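Local coordinates for protein 6-phospho-alpha-glucosidase (Merdibacter massiliensis, PDB 6VC6) that probably hydrolyses 6-phospho-alpha-glucosides, releasing glucose 6-phosphate, with NAD and a manganese ion bound as cofactors, as in other family 4 glycosidases, at residues E408-N413 / E424-M429; R94-I99 / G119-V124; Q352-V357 / S390-V395. All coordinates share one frame; numbering follows the deposited sequence.

Along the chain the order is interaction 2, then 3, then 1, yet the three sites adjoin in space, with centres about 12 Å (1 and 2), 17 Å (1 and 3) and 19 Å (2 and 3) apart. Helix 113-136, which carries half of interaction 2, touches the other two through M116, L120 and C123. Helix 378-400, from interaction 3, is followed directly by helix 403-412 of interaction 1, and S390 meets A409 between them. Helix 419-432 then lies against I99 on helix 89-102. The C-terminal helices are thus packed onto helices that follow strand 80-83 of the mixed sheet, tying the late part of the chain to the NAD-binding part.

Interaction 1 (E408-N413 / E424-M429); sequences EAFTLN and EILDAM
F410 reaches from helix 403-412 to I425, L426 and M429 on helix 419-432. Its CB already points toward the partner helix, and CG stands anti to the carbonyl carbon (chi1 -86°), which sends the ring across between the two helices. Going outward along one side, CD2 lies 4.2 Å from L426 CB. Next comes CE2, the busiest atom of the ring, 4.0 Å from I425 CG2 and 4.1 Å from L426 CA. It also lies 4.5 Å from CG of M429, a selenomethionine in the crystal. At the tip, CZ meets L426 CD1 at 4.2 Å. The partners divide by direction: L426 spreads over one face, its CD1 offset toward the rim, whereas I425 CG2 and M429 CG come in at the edge, near the ring plane. I425 presents its CG2 branch, which lies anti to the backbone N.

The segments' axes run at 132° to each other. They approach to 10.3 Å, a gap that one aromatic side chain spans, doing all the bridging from its side. M116 of helix 113-136 and A422 also touch F410, and W437 touches L426 and M429, so the ring belongs to a larger buried cluster.

No hydrogen bond crosses this contact. What joins the two C-terminal helices here is burial and shape: a flat ring lying against aliphatic groups, whose hold is likely to depend on excluding water more than on any directional bond.

Interaction 2 (R94-I99 / G119-V124); sequences REDEHI and GLRSCV
D96 and R121 meet head-on between helix 89-102 and helix 113-136, and they alone make the contact. The guanidinium grips the carboxylate end-on with two nitrogens, one to each oxygen. NH2 donates to D96 OD2 at 2.6 Å in an almost straight bond (178°), and NH1 donates to D96 OD1 over a longer 3.2 Å. OD1 is met through its syn lone pair, OD2 on the syn side but 17° out of the carboxylate plane, and the two flat groups lie nearly coplanar, 21° apart. R121 gets there by a long arm bent at chi3, which turns its terminal nitrogens toward the acid.

Around this clamp the helices stand well apart: the nearest CA atoms, of D96 and G119, are 10.6 Å from each other, and no other side chain of either segment touches across. I99 turns instead to A428, M429 and V432 of helix 419-432. W437 packs on R121, whose buried guanidinium also gives a bond from NE to A87 O and one from NH1 to N433 OD1, which would hold it against rotation and help to pay for burying the charge.

On the same helix as D96, E97 forms a salt bridge with R93, a residue of the sugar-phosphate pocket, and the side chain of R121 comes to about 8 Å from the bound NAD. This bidentate pair ties together two helices that follow strand 80-83 of the parallel part of the sheet, consistent with the Rossmann-type NAD-binding fold of family 4 glycosidases.

Interaction 3 (Q352-V357 / S390-V395); sequences QDDAMV and SEKLLV
K392, on helix 378-400, reaches across to the type I beta turn Q352-A355 that leads into strand 356-364.

Of the polar contacts, the shortest across the two segments is a hydrogen bond from K392 NZ to D354 O, 2.6 Å long, the donor standing 52° out of the carbonyl plane. The bend at the last torsion (chi4 -64°) swings NZ to this oxygen. A salt bridge to the D354 carboxylate is looser, with OD1 3.5 Å from NZ. Water fills in on the other oxygen, giving a bond to D354 OD2 and accepting one from NZ. E154 of helix 149-159 also pairs with the ammonium group.

Van der Waals contacts run along the lysine chain, where CE rests 4.0 Å from A355 CA. The amide nitrogen of Q352, NE2, approaches K392 CE to 3.5 Å, Q352 arriving from the opposite direction.

A methionine in place of K392 has no ammonium group, so D354 O would probably lose its hydrogen bond from the helix, and the carboxylates of D354 and E154 the positive charge between them.

Within the turn, Q352 keeps the carboxylate in place: its NE2 donates to the syn lone pair of D354 OD1 at 3.0 Å, with that oxygen close to the amide plane.

Interaction 1 (E408-N413 / E424-M429)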
loop_
_atom_site.group_PDB
_atom_site.type_symbol
_atom_site.label_atom_id
_atom_site.label_comp_id
_atom_site.label_asym_id
_atom_site.label_seq_id
_atom_site.Cartn_x
_atom_site.Cartn_y
_atom_site.Cartn_z
ATOM N N GLU A 408 8.655 -22.536 5.638
ATOM C CA GLU A 408 8.036 -22.290 6.937
ATOM C C GLU A 408 7.145 -21.055 6.897
ATOM O O GLU A 408 6.096 -21.019 7.550
ATOM C CB GLU A 408 9.113 -22.149 8.011
ATOM C CG GLU A 408 9.899 -23.428 8.261
ATOM C CD GLU A 408 11.144 -23.203 9.098
ATOM O OE1 GLU A 408 11.381 -22.051 9.519
ATOM O OE2 GLU A 408 11.886 -24.180 9.333
ATOM N N ALA A 409 7.543 -20.035 6.133
ATOM C CA ALA A 409 6.700 -18.853 5.985
ATOM C C ALA A 409 5.403 -19.190 5.262
ATOM O O ALA A 409 4.327 -18.722 5.654
ATOM C CB ALA A 409 7.460 -17.755 5.241
ATOM N N PHE A 410 5.485 -20.001 4.205
ATOM C CA PHE A 410 4.282 -20.412 3.489
ATOM C C PHE A 410 3.392 -21.289 4.363
ATOM O O PHE A 410 2.172 -21.100 4.402
ATOM C CB PHE A 410 4.663 -21.151 2.206
ATOM C CG PHE A 410 4.913 -20.249 1.030
ATOM C CD1 PHE A 410 5.814 -19.200 1.118
ATOM C CD2 PHE A 410 4.253 -20.459 -0.172
ATOM C CE1 PHE A 410 6.049 -18.374 0.034
ATOM C CE2 PHE A 410 4.483 -19.635 -1.259
ATOM C CZ PHE A 410 5.381 -18.591 -1.157
ATOM N N THR A 411 3.989 -22.249 5.075
ATOM C CA THR A 411 3.205 -23.164 5.901
ATOM C C THR A 411 2.487 -22.425 7.022
ATOM O O THR A 411 1.304 -22.679 7.287
ATOM C CB THR A 411 4.111 -24.253 6.481
ATOM O OG1 THR A 411 4.666 -25.036 5.416
ATOM C CG2 THR A 411 3.328 -25.163 7.419
ATOM N N LEU A 412 3.182 -21.501 7.687
ATOM C CA LEU A 412 2.603 -20.816 8.837
ATOM C C LEU A 412 1.465 -19.886 8.436
ATOM O O LEU A 412 0.521 -19.698 9.212
ATOM C CB LEU A 412 3.692 -20.036 9.575
ATOM C CG LEU A 412 3.284 -19.206 10.793
ATOM C CD1 LEU A 412 2.549 -20.059 11.812
ATOM C CD2 LEU A 412 4.506 -18.555 11.416
ATOM N N ASN A 413 1.530 -19.307 7.237
ATOM C CA ASN A 413 0.568 -18.289 6.835
ATOM C C ASN A 413 -0.857 -18.832 6.869
ATOM O O ASN A 413 -1.109 -19.993 6.534
ATOM C CB ASN A 413 0.900 -17.769 5.435
ATOM C CG ASN A 413 0.080 -16.550 5.058
ATOM O OD1 ASN A 413 -1.087 -16.663 4.686
ATOM N ND2 ASN A 413 0.690 -15.374 5.155
ATOM N N GLU A 424 4.028 -27.311 -2.528
ATOM C CA GLU A 424 3.490 -27.355 -3.884
ATOM C C GLU A 424 3.431 -25.960 -4.497
ATOM O O GLU A 424 3.857 -25.751 -5.639
ATOM C CB GLU A 424 2.104 -28.001 -3.872
ATOM C CG GLU A 424 1.437 -28.092 -5.234
ATOM C CD GLU A 424 0.070 -28.749 -5.168
ATOM O OE1 GLU A 424 -0.545 -28.735 -4.081
ATOM O OE2 GLU A 424 -0.388 -29.280 -6.201
ATOM N N ILE A 425 2.913 -24.989 -3.744
ATOM C CA ILE A 425 2.817 -23.626 -4.258
ATOM C C ILE A 425 4.199 -22.994 -4.369
ATOM O O ILE A 425 4.523 -22.358 -5.377
ATOM C CB ILE A 425 1.878 -22.785 -3.375
ATOM C CG1 ILE A 425 0.460 -23.362 -3.400
ATOM C CG2 ILE A 425 1.870 -21.335 -3.835
ATOM C CD1 ILE A 425 -0.537 -22.567 -2.585
ATOM N N LEU A 426 5.038 -23.166 -3.341
ATOM C CA LEU A 426 6.363 -22.552 -3.349
ATOM C C LEU A 426 7.185 -23.013 -4.546
ATOM O O LEU A 426 7.877 -22.207 -5.178
ATOM C CB LEU A 426 7.094 -22.868 -2.043
ATOM C CG LEU A 426 8.551 -22.418 -1.912
ATOM C CD1 LEU A 426 8.691 -20.929 -2.195
ATOM C CD2 LEU A 426 9.087 -22.757 -0.529
ATOM N N ASP A 427 7.120 -24.306 -4.874
ATOM C CA ASP A 427 7.856 -24.809 -6.029
ATOM C C ASP A 427 7.337 -24.194 -7.322
ATOM O O ASP A 427 8.120 -23.887 -8.230
ATOM C CB ASP A 427 7.766 -26.334 -6.086
ATOM C CG ASP A 427 8.609 -27.006 -5.020
ATOM O OD1 ASP A 427 9.373 -26.299 -4.330
ATOM O OD2 ASP A 427 8.508 -28.242 -4.871
ATOM N N ALA A 428 6.020 -24.000 -7.422
ATOM C CA ALA A 428 5.457 -23.368 -8.610
ATOM C C ALA A 428 5.862 -21.904 -8.715
ATOM O O ALA A 428 6.050 -21.394 -9.824
ATOM C CB ALA A 428 3.934 -23.499 -8.604
HETATM N N MSE A 429 6.008 -21.220 -7.584
HETATM C CA MSE A 429 6.381 -19.809 -7.575
HETATM C C MSE A 429 7.842 -19.621 -7.969
HETATM O O MSE A 429 8.187 -18.672 -8.675
HETATM C CB MSE A 429 6.133 -19.198 -6.194
HETATM C CG MSE A 429 4.696 -19.294 -5.708
HETATM SE SE MSE A 429 3.581 -17.789 -6.222
HETATM C CE MSE A 429 3.053 -18.397 -7.986
#

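Interaction 2 (R94-I99 / G119-V124)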
loop_
_atom_site.group_PDB
_atom_site.type_symbol
_atom_site.label_atom_id
_atom_site.label_comp_id
_atom_site.label_asym_id
_atom_site.label_seq_id
_atom_site.Cartn_x
_atom_site.Cartn_y
_atom_site.Cartn_z
ATOM N N ARG A 94 -0.635 -11.225 -12.173
ATOM C CA ARG A 94 -1.505 -12.238 -12.758
ATOM C C ARG A 94 -1.040 -13.640 -12.381
ATOM O O ARG A 94 -1.848 -14.496 -12.004
ATOM C CB ARG A 94 -1.540 -12.067 -14.277
ATOM C CG ARG A 94 -2.683 -12.779 -14.975
ATOM C CD ARG A 94 -2.667 -12.475 -16.465
ATOM N NE ARG A 94 -3.863 -12.966 -17.140
ATOM C CZ ARG A 94 -3.987 -14.191 -17.642
ATOM N NH1 ARG A 94 -2.985 -15.054 -17.543
ATOM N NH2 ARG A 94 -5.113 -14.553 -18.241
ATOM N N GLU A 95 0.270 -13.889 -12.473
ATOM C CA GLU A 95 0.806 -15.197 -12.108
ATOM C C GLU A 95 0.630 -15.471 -10.619
ATOM O O GLU A 95 0.368 -16.611 -10.220
ATOM C CB GLU A 95 2.281 -15.287 -12.499
ATOM C CG GLU A 95 2.545 -15.148 -13.989
ATOM C CD GLU A 95 2.222 -16.414 -14.760
ATOM O OE1 GLU A 95 2.168 -17.494 -14.136
ATOM O OE2 GLU A 95 2.027 -16.329 -15.991
ATOM N N ASP A 96 0.777 -14.437 -9.784
ATOM C CA ASP A 96 0.545 -14.601 -8.353
ATOM C C ASP A 96 -0.882 -15.060 -8.078
ATOM O O ASP A 96 -1.109 -15.961 -7.262
ATOM C CB ASP A 96 0.822 -13.288 -7.620
ATOM C CG ASP A 96 2.280 -12.872 -7.688
ATOM O OD1 ASP A 96 3.143 -13.740 -7.935
ATOM O OD2 ASP A 96 2.559 -11.670 -7.495
ATOM N N GLU A 97 -1.856 -14.454 -8.756
ATOM C CA GLU A 97 -3.254 -14.760 -8.480
ATOM C C GLU A 97 -3.686 -16.069 -9.132
ATOM O O GLU A 97 -4.387 -16.871 -8.505
ATOM C CB GLU A 97 -4.138 -13.604 -8.954
ATOM C CG GLU A 97 -4.116 -12.383 -8.043
ATOM C CD GLU A 97 -4.622 -11.141 -8.753
ATOM O OE1 GLU A 97 -4.936 -11.241 -9.956
ATOM O OE2 GLU A 97 -4.712 -10.068 -8.117
ATOM N N HIS A 98 -3.272 -16.305 -10.379
ATOM C CA HIS A 98 -3.735 -17.485 -11.105
ATOM C C HIS A 98 -3.213 -18.768 -10.468
ATOM O O HIS A 98 -3.979 -19.708 -10.221
ATOM C CB HIS A 98 -3.303 -17.405 -12.570
ATOM C CG HIS A 98 -4.265 -16.664 -13.446
ATOM N ND1 HIS A 98 -4.942 -17.266 -14.486
ATOM C CD2 HIS A 98 -4.665 -15.371 -13.435
ATOM C CE1 HIS A 98 -5.717 -16.375 -15.078
ATOM N NE2 HIS A 98 -5.568 -15.216 -14.459
ATOM N N ILE A 99 -1.911 -18.819 -10.188
ATOM C CA ILE A 99 -1.296 -20.058 -9.721
ATOM C C ILE A 99 -1.818 -20.435 -8.339
ATOM O O ILE A 99 -2.056 -21.614 -8.054
ATOM C CB ILE A 99 0.237 -19.924 -9.744
ATOM C CG1 ILE A 99 0.722 -19.750 -11.186
ATOM C CG2 ILE A 99 0.895 -21.133 -9.096
ATOM C CD1 ILE A 99 2.161 -19.302 -11.311
ATOM N N GLY A 119 6.015 -10.160 -2.473
ATOM C CA GLY A 119 6.917 -9.624 -1.467
ATOM C C GLY A 119 8.374 -9.931 -1.756
ATOM O O GLY A 119 9.246 -9.079 -1.566
ATOM N N LEU A 120 8.657 -11.149 -2.221
ATOM C CA LEU A 120 10.036 -11.515 -2.529
ATOM C C LEU A 120 10.569 -10.710 -3.708
ATOM O O LEU A 120 11.745 -10.325 -3.722
ATOM C CB LEU A 120 10.132 -13.014 -2.808
ATOM C CG LEU A 120 10.137 -13.916 -1.571
ATOM C CD1 LEU A 120 10.389 -15.366 -1.957
ATOM C CD2 LEU A 120 11.169 -13.437 -0.560
ATOM N N ARG A 121 9.722 -10.445 -4.705
ATOM C CA ARG A 121 10.133 -9.586 -5.812
ATOM C C ARG A 121 10.379 -8.161 -5.336
ATOM O O ARG A 121 11.331 -7.506 -5.777
ATOM C CB ARG A 121 9.075 -9.601 -6.915
ATOM C CG ARG A 121 8.970 -10.911 -7.672
ATOM C CD ARG A 121 8.207 -10.732 -8.977
ATOM N NE ARG A 121 6.872 -10.179 -8.766
ATOM C CZ ARG A 121 5.812 -10.896 -8.404
ATOM N NH1 ARG A 121 5.927 -12.202 -8.205
ATOM N NH2 ARG A 121 4.636 -10.306 -8.238
ATOM N N SER A 122 9.531 -7.665 -4.432
ATOM C CA SER A 122 9.675 -6.293 -3.959
ATOM C C SER A 122 10.906 -6.137 -3.074
ATOM O O SER A 122 11.579 -5.102 -3.124
ATOM C CB SER A 122 8.413 -5.862 -3.213
ATOM O OG SER A 122 7.312 -5.764 -4.099
ATOM N N CYS A 123 11.216 -7.150 -2.260
ATOM C CA CYS A 123 12.410 -7.086 -1.420
ATOM C C CYS A 123 13.663 -6.857 -2.254
ATOM O O CYS A 123 14.518 -6.038 -1.896
ATOM C CB CYS A 123 12.551 -8.368 -0.599
ATOM S SG CYS A 123 11.395 -8.526 0.775
ATOM N N VAL A 124 13.784 -7.569 -3.375
ATOM C CA VAL A 124 14.964 -7.439 -4.224
ATOM C C VAL A 124 15.022 -6.051 -4.852
ATOM O O VAL A 124 16.058 -5.378 -4.817
ATOM C CB VAL A 124 14.971 -8.543 -5.297
ATOM C CG1 VAL A 124 16.067 -8.289 -6.320
ATOM C CG2 VAL A 124 15.139 -9.910 -4.651
#

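Interaction 3 (Q352-V357 / S390-V395)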
loop_
_atom_site.group_PDB
_atom_site.type_symbol
_atom_site.label_atom_id
_atom_site.label_comp_id
_atom_site.label_asym_id
_atom_site.label_seq_id
_atom_site.Cartn_x
_atom_site.Cartn_y
_atom_site.Cartn_z
ATOM N N GLN A 352 6.351 -8.268 19.847
ATOM C CA GLN A 352 7.796 -8.090 19.889
ATOM C C GLN A 352 8.189 -6.685 19.439
ATOM O O GLN A 352 7.455 -6.001 18.720
ATOM C CB GLN A 352 8.492 -9.137 19.018
ATOM C CG GLN A 352 8.020 -9.172 17.576
ATOM C CD GLN A 352 8.298 -10.506 16.909
ATOM O OE1 GLN A 352 7.458 -11.405 16.921
ATOM N NE2 GLN A 352 9.485 -10.640 16.328
ATOM N N ASP A 353 9.378 -6.262 19.877
ATOM C CA ASP A 353 9.824 -4.893 19.639
ATOM C C ASP A 353 10.030 -4.615 18.155
ATOM O O ASP A 353 9.671 -3.540 17.662
ATOM C CB ASP A 353 11.120 -4.620 20.407
ATOM C CG ASP A 353 10.893 -4.436 21.895
ATOM O OD1 ASP A 353 11.888 -4.437 22.650
ATOM O OD2 ASP A 353 9.725 -4.290 22.311
ATOM N N ASP A 354 10.609 -5.570 17.424
ATOM C CA ASP A 354 11.040 -5.341 16.051
ATOM C C ASP A 354 9.953 -5.642 15.021
ATOM O O ASP A 354 10.276 -5.933 13.864
ATOM C CB ASP A 354 12.297 -6.163 15.747
ATOM C CG ASP A 354 12.085 -7.657 15.927
ATOM O OD1 ASP A 354 10.957 -8.076 16.261
ATOM O OD2 ASP A 354 13.056 -8.417 15.732
ATOM N N ALA A 355 8.684 -5.577 15.408
ATOM C CA ALA A 355 7.590 -5.773 14.469
ATOM C C ALA A 355 7.211 -4.448 13.822
ATOM O O ALA A 355 7.103 -3.421 14.498
ATOM C CB ALA A 355 6.372 -6.378 15.169
HETATM N N MSE A 356 7.025 -4.474 12.507
HETATM C CA MSE A 356 6.514 -3.310 11.795
HETATM C C MSE A 356 4.991 -3.324 11.857
HETATM O O MSE A 356 4.347 -4.205 11.287
HETATM C CB MSE A 356 7.002 -3.293 10.344
HETATM C CG MSE A 356 8.518 -3.266 10.187
HETATM SE SE MSE A 356 9.392 -1.797 11.142
HETATM C CE MSE A 356 8.815 -0.306 10.030
ATOM N N VAL A 357 4.418 -2.351 12.562
ATOM C CA VAL A 357 2.988 -2.308 12.826
ATOM C C VAL A 357 2.406 -1.027 12.236
ATOM O O VAL A 357 3.127 -0.122 11.818
ATOM C CB VAL A 357 2.671 -2.412 14.329
ATOM C CG1 VAL A 357 3.126 -3.758 14.873
ATOM C CG2 VAL A 357 3.335 -1.275 15.089
ATOM N N SER A 390 5.039 -15.046 9.914
ATOM C CA SER A 390 5.147 -15.489 8.528
ATOM C C SER A 390 5.893 -14.467 7.680
ATOM O O SER A 390 6.707 -14.834 6.824
ATOM C CB SER A 390 3.756 -15.754 7.953
ATOM O OG SER A 390 3.829 -16.144 6.594
ATOM N N GLU A 391 5.635 -13.178 7.908
ATOM C CA GLU A 391 6.332 -12.140 7.155
ATOM C C GLU A 391 7.817 -12.111 7.493
ATOM O O GLU A 391 8.659 -11.970 6.600
ATOM C CB GLU A 391 5.693 -10.778 7.424
ATOM C CG GLU A 391 4.214 -10.701 7.079
ATOM C CD GLU A 391 3.594 -9.382 7.498
ATOM O OE1 GLU A 391 4.262 -8.615 8.223
ATOM O OE2 GLU A 391 2.438 -9.112 7.107
ATOM N N LYS A 392 8.157 -12.247 8.777
ATOM C CA LYS A 392 9.562 -12.206 9.169
ATOM C C LYS A 392 10.315 -13.443 8.696
ATOM O O LYS A 392 11.516 -13.364 8.412
ATOM C CB LYS A 392 9.680 -12.054 10.686
ATOM C CG LYS A 392 9.377 -10.648 11.180
ATOM C CD LYS A 392 9.319 -10.591 12.696
ATOM C CE LYS A 392 9.212 -9.154 13.185
ATOM N NZ LYS A 392 10.415 -8.354 12.825
ATOM N N LEU A 393 9.635 -14.587 8.604
ATOM C CA LEU A 393 10.274 -15.773 8.043
ATOM C C LEU A 393 10.502 -15.628 6.545
ATOM O O LEU A 393 11.454 -16.202 6.005
ATOM C CB LEU A 393 9.430 -17.015 8.334
ATOM C CG LEU A 393 9.428 -17.520 9.779
ATOM C CD1 LEU A 393 8.240 -18.438 10.022
ATOM C CD2 LEU A 393 10.734 -18.226 10.108
ATOM N N LEU A 394 9.648 -14.864 5.858
ATOM C CA LEU A 394 9.802 -14.695 4.417
ATOM C C LEU A 394 11.047 -13.878 4.087
ATOM O O LEU A 394 11.864 -14.286 3.253
ATOM C CB LEU A 394 8.556 -14.036 3.826
ATOM C CG LEU A 394 8.578 -13.889 2.305
ATOM C CD1 LEU A 394 8.457 -15.250 1.631
ATOM C CD2 LEU A 394 7.480 -12.951 1.834
ATOM N N VAL A 395 11.208 -12.718 4.727
ATOM C CA VAL A 395 12.407 -11.924 4.494
ATOM C C VAL A 395 13.632 -12.587 5.110
ATOM O O VAL A 395 14.764 -12.239 4.754
ATOM C CB VAL A 395 12.227 -10.488 5.021
ATOM C CG1 VAL A 395 10.869 -9.940 4.609
ATOM C CG2 VAL A 395 12.388 -10.451 6.521
HETATM O O HOH W 1 12.662 -10.250 13.419
#